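Side-chain contacts in AvrRxo1-ORF1 (Xanthomonas oryzae pv. oryzicola, PDB 4Z8T), which is a type III effector with a polynucleotide kinase domain, probably acting as a kinase of the zeta-toxin type, and forms a complex with its interactor AvrRxo1-ORF2: residues Gly5-Tyr10 with Val126-Ser131; Asp105-Ser110 with Phe132-Phe137. All blocks are in the same frame, centred on the assembly; numbering follows the deposited sequence.

Interaction 1. Residues Gly5-Tyr10 with Val126-Ser131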
# COMPACT_ATOMS: atom_id res chain seq x y z
N GLY A 5 31.13 14.14 21.96
CA GLY A 5 31.60 12.92 21.32
C GLY A 5 33.03 12.60 21.73
O GLY A 5 33.78 13.48 22.13
N THR A 6 33.41 11.33 21.63
CA THR A 6 34.74 10.92 22.06
C THR A 6 35.81 11.47 21.14
O THR A 6 36.97 11.60 21.54
CB THR A 6 34.89 9.42 22.19
OG1 THR A 6 34.46 8.79 20.97
CG2 THR A 6 34.04 8.90 23.36
N ASP A 7 35.43 11.81 19.91
CA ASP A 7 36.40 12.41 19.01
C ASP A 7 36.78 13.80 19.51
O ASP A 7 37.92 14.24 19.35
CB ASP A 7 35.88 12.45 17.56
CG ASP A 7 34.52 13.11 17.43
OD1 ASP A 7 33.81 13.26 18.44
OD2 ASP A 7 34.16 13.46 16.28
N GLU A 8 35.82 14.48 20.13
CA GLU A 8 36.08 15.80 20.72
C GLU A 8 36.81 15.69 22.06
O GLU A 8 37.70 16.49 22.35
CB GLU A 8 34.77 16.58 20.87
CG GLU A 8 34.18 17.04 19.54
CD GLU A 8 32.72 16.67 19.37
OE1 GLU A 8 31.88 17.10 20.20
OE2 GLU A 8 32.39 15.94 18.40
N ILE A 9 36.43 14.71 22.87
CA ILE A 9 37.05 14.50 24.18
C ILE A 9 38.51 14.06 24.07
O ILE A 9 39.38 14.54 24.80
CB ILE A 9 36.26 13.44 25.00
CG1 ILE A 9 34.86 13.95 25.33
CG2 ILE A 9 37.01 13.03 26.27
CD1 ILE A 9 33.93 12.90 25.93
N TYR A 10 38.79 13.14 23.14
CA TYR A 10 40.12 12.55 23.06
C TYR A 10 40.96 13.08 21.90
O TYR A 10 42.14 12.74 21.77
CB TYR A 10 40.03 11.02 23.04
CG TYR A 10 39.45 10.47 24.32
CD1 TYR A 10 40.20 10.47 25.50
CD2 TYR A 10 38.16 9.97 24.37
CE1 TYR A 10 39.66 9.98 26.68
CE2 TYR A 10 37.63 9.48 25.54
CZ TYR A 10 38.39 9.48 26.69
OH TYR A 10 37.85 9.00 27.85
N VAL A 126 30.24 7.55 20.92
CA VAL A 126 31.40 6.86 20.35
C VAL A 126 31.30 6.61 18.84
O VAL A 126 32.22 6.04 18.25
CB VAL A 126 31.73 5.52 21.07
CG1 VAL A 126 32.12 5.76 22.54
CG2 VAL A 126 30.56 4.53 20.98
N HIS A 127 30.21 7.02 18.20
CA HIS A 127 30.00 6.61 16.81
C HIS A 127 31.05 7.11 15.82
O HIS A 127 31.55 6.33 14.99
CB HIS A 127 28.60 6.98 16.30
CG HIS A 127 28.39 6.60 14.87
ND1 HIS A 127 28.23 5.29 14.46
CD2 HIS A 127 28.35 7.35 13.74
CE1 HIS A 127 28.09 5.26 13.14
NE2 HIS A 127 28.15 6.49 12.69
N SER A 128 31.38 8.39 15.88
CA SER A 128 32.38 8.94 14.97
C SER A 128 33.71 8.21 15.13
O SER A 128 34.33 7.82 14.14
CB SER A 128 32.58 10.44 15.22
OG SER A 128 31.44 11.16 14.81
N GLU A 129 34.14 8.04 16.37
CA GLU A 129 35.36 7.30 16.63
C GLU A 129 35.30 5.86 16.10
O GLU A 129 36.27 5.35 15.54
CB GLU A 129 35.67 7.32 18.13
CG GLU A 129 37.02 6.76 18.49
CD GLU A 129 37.25 6.77 19.99
OE1 GLU A 129 36.25 6.85 20.74
OE2 GLU A 129 38.42 6.69 20.41
N SER A 130 34.16 5.20 16.27
CA SER A 130 34.03 3.81 15.84
C SER A 130 34.07 3.75 14.31
O SER A 130 34.58 2.78 13.74
CB SER A 130 32.76 3.17 16.39
OG SER A 130 31.61 3.57 15.67
N SER A 131 33.54 4.78 13.67
CA SER A 131 33.52 4.84 12.20
C SER A 131 34.94 5.03 11.69
O SER A 131 35.37 4.38 10.73
CB SER A 131 32.59 5.95 11.72
OG SER A 131 32.53 5.98 10.30
O HOH W 1 33.14 9.60 18.58
O HOH W 2 31.07 13.06 17.40
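Thr-6 comes close to Val-126, their CA atoms 5.5 Å apart, where the short N-terminal helix 6-10 runs nearly at right angles (85°) to the 126-131 part of helix 123-141. The axes of these short segments approach to 8.4 Å; the CA of Asp-7 is nearest that of Glu-129, one residue on along helix 6-10 but three on, nearly a turn, along the other. Thr-6 holds OG1 between its own N and carbonyl carbon (chi1 53°), from where OG1 donates to Glu-129 OE1 at 2.6 Å. The hydroxyl comes from above the carboxylate plane, 43° out of it, and the extended Glu-129 chain crosses the threonine at about a right angle. Gln-125 O is also in bonding reach of this OG1, whose one proton cannot serve both acceptors at once. Water 1 donates to the same OG1 (2.8 Å) and accepts from Glu-129 N at 2.9 Å, an amide that, at the kink of this helix, has no bond to the preceding turn. Thr-6 CG2 packs 3.8 Å from Val-126 CG1. Asp-7 OD2 rests 3.6 Å from Ser-128 CB, while water 2 joins Asp-7 OD1 to Ser-128 OG. Glu-129 OE2 is held by Arg-36 and His-40 of helix 34-60. Phe-121, in a loop, touches Thr-6, and Leu-111 of helix 108-113 packs on Val-126 and Glu-129; the N-terminal helix thus docks across helix 123-141 beside helices 22-27 and 34-60.

Interaction 2. Residues Asp105-Ser110 with Phe132-Phe137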
# COMPACT_ATOMS: atom_id res chain seq x y z
N ASP A 105 29.95 -0.64 14.33
CA ASP A 105 29.34 -1.06 15.59
C ASP A 105 30.15 -2.05 16.42
O ASP A 105 29.94 -2.14 17.64
CB ASP A 105 27.94 -1.60 15.32
CG ASP A 105 27.02 -0.56 14.74
OD1 ASP A 105 27.21 0.64 15.03
OD2 ASP A 105 26.11 -0.93 13.97
N VAL A 106 31.06 -2.81 15.80
CA VAL A 106 31.85 -3.79 16.54
C VAL A 106 32.82 -3.14 17.52
O VAL A 106 33.31 -3.81 18.44
CB VAL A 106 32.65 -4.76 15.64
CG1 VAL A 106 31.74 -5.51 14.66
CG2 VAL A 106 33.77 -4.03 14.91
N PHE A 107 33.12 -1.85 17.32
CA PHE A 107 34.08 -1.16 18.20
C PHE A 107 33.39 -0.40 19.32
O PHE A 107 34.06 0.09 20.24
CB PHE A 107 34.94 -0.17 17.41
CG PHE A 107 35.84 -0.82 16.39
CD1 PHE A 107 36.96 -1.54 16.81
CD2 PHE A 107 35.58 -0.73 15.03
CE1 PHE A 107 37.80 -2.15 15.90
CE2 PHE A 107 36.41 -1.34 14.11
CZ PHE A 107 37.53 -2.05 14.54
N LYS A 108 32.07 -0.28 19.23
CA LYS A 108 31.34 0.65 20.09
C LYS A 108 31.35 0.29 21.57
O LYS A 108 31.53 1.16 22.41
CB LYS A 108 29.89 0.83 19.62
CG LYS A 108 29.78 1.76 18.42
CD LYS A 108 28.32 2.08 18.13
CE LYS A 108 28.20 3.20 17.12
NZ LYS A 108 28.75 2.75 15.81
N SER A 109 31.18 -0.99 21.88
CA SER A 109 31.16 -1.41 23.28
C SER A 109 32.51 -1.11 23.93
O SER A 109 32.57 -0.55 25.03
CB SER A 109 30.84 -2.90 23.39
OG SER A 109 30.85 -3.31 24.75
N SER A 110 33.60 -1.47 23.25
CA SER A 110 34.93 -1.24 23.78
C SER A 110 35.20 0.25 23.96
O SER A 110 35.78 0.66 24.97
CB SER A 110 36.01 -1.87 22.90
OG SER A 110 35.99 -3.29 23.01
N PHE A 132 35.68 5.91 12.36
CA PHE A 132 37.10 6.09 12.05
C PHE A 132 37.88 4.78 12.18
O PHE A 132 38.69 4.45 11.31
CB PHE A 132 37.68 7.17 12.96
CG PHE A 132 39.15 7.05 13.19
CD1 PHE A 132 40.05 7.50 12.25
CD2 PHE A 132 39.63 6.49 14.37
CE1 PHE A 132 41.42 7.39 12.47
CE2 PHE A 132 40.99 6.37 14.59
CZ PHE A 132 41.88 6.82 13.63
N LEU A 133 37.64 4.03 13.25
CA LEU A 133 38.32 2.75 13.40
C LEU A 133 37.91 1.76 12.32
O LEU A 133 38.74 1.00 11.83
CB LEU A 133 38.06 2.16 14.79
CG LEU A 133 38.76 2.86 15.95
CD1 LEU A 133 38.56 2.07 17.23
CD2 LEU A 133 40.25 3.06 15.66
N ALA A 134 36.63 1.75 11.95
CA ALA A 134 36.17 0.82 10.92
C ALA A 134 36.84 1.11 9.59
O ALA A 134 37.17 0.19 8.83
CB ALA A 134 34.65 0.87 10.78
N ASP A 135 37.06 2.39 9.31
CA ASP A 135 37.67 2.78 8.05
C ASP A 135 39.15 2.42 8.02
O ASP A 135 39.68 2.01 6.99
CB ASP A 135 37.47 4.27 7.80
CG ASP A 135 36.04 4.62 7.51
OD1 ASP A 135 35.28 3.71 7.10
OD2 ASP A 135 35.67 5.80 7.68
N ARG A 136 39.82 2.57 9.16
CA ARG A 136 41.20 2.14 9.25
C ARG A 136 41.28 0.62 9.13
O ARG A 136 42.17 0.08 8.49
CB ARG A 136 41.83 2.63 10.55
CG ARG A 136 43.24 2.14 10.74
CD ARG A 136 44.21 3.24 11.15
NE ARG A 136 45.37 2.67 11.82
CZ ARG A 136 46.33 1.98 11.20
NH1 ARG A 136 47.34 1.49 11.90
NH2 ARG A 136 46.28 1.78 9.89
N PHE A 137 40.31 -0.06 9.74
CA PHE A 137 40.25 -1.52 9.71
C PHE A 137 40.05 -1.99 8.26
O PHE A 137 40.80 -2.84 7.76
CB PHE A 137 39.13 -1.99 10.65
CG PHE A 137 38.87 -3.48 10.64
CD1 PHE A 137 39.90 -4.39 10.74
CD2 PHE A 137 37.57 -3.95 10.58
CE1 PHE A 137 39.64 -5.76 10.75
CE2 PHE A 137 37.30 -5.31 10.60
CZ PHE A 137 38.33 -6.21 10.68
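Lys-108 NZ, on the chain just after the Phe-107 that makes the contact, is gripped by three groups. Asp-105 OD1 forms a salt bridge to it at 2.7 Å, with the ammonium nearly along the C-O axis of the carboxylate. His-127 ND1 and Ser-130 OG, both on helix 123-141, probably complete the set with hydrogen bonds, which ties the turn 105-108 to that helix. Asp-105 is held further by Ser-98 of the AvrRxo1-ORF2 chain, which bonds its OD2.

The contact itself is apolar and centres on the ring of Phe-107. With CG beside its own backbone N (chi1 -65°), the ring reaches over to the 132-137 part of helix 123-141. Leu-133 CB sits over one face in a CH-pi contact, 3.9 Å from the ring centroid and only 14° off the normal. With CG anti to its carbonyl carbon (chi1 -71°), Leu-133 brings CD1 to 4.0 Å from Phe-107 CD1. On the opposite face lies Val-106 CG2, offset toward the rim, so the ring is held between a valine methyl and a leucine methylene. Phe-137 CB meets the edge near the ring plane, 4.2 Å from Phe-107 CZ. Ala-134 comes in obliquely, its N 3.8 Å from Phe-107 CE2. The ring approaches the helix backbone here, with Ala-134 CA 3.9 Å from Phe-107 CE2.

Helix 34-60 packs against the same part of helix 123-141, with His-40 on Leu-133 and Ala-47 on Phe-137, while Val-102 also touches Phe-137. Phe-107 therefore joins the lead-in to helix 108-113 to helix 123-141, beside helix 34-60.

In the fold
Interactions 1 and 2 have centres 10 Å apart and occupy successive parts of one element, helix 123-141, residues 126-131 and 132-137. Along the chain their segments alternate: 5-10, 105-110, 126-131, 132-137. They also touch directly, Val-126 CG2 packing 3.8 Å from Lys-108 O and Ser-130 O 3.9 Å from Phe-107 CD2. Helix 123-141 thus receives both the N-terminal helix and the start of helix 108-113, on the same side of the chain's centre. Residues 105-110, 126-131 and 132-137 lie in the region matching the zeta toxin family. Residues beside both contacts, His-127, Asp-105 and Asp-135, meet AvrRxo1-ORF2, so this part of the chain contributes to the interface.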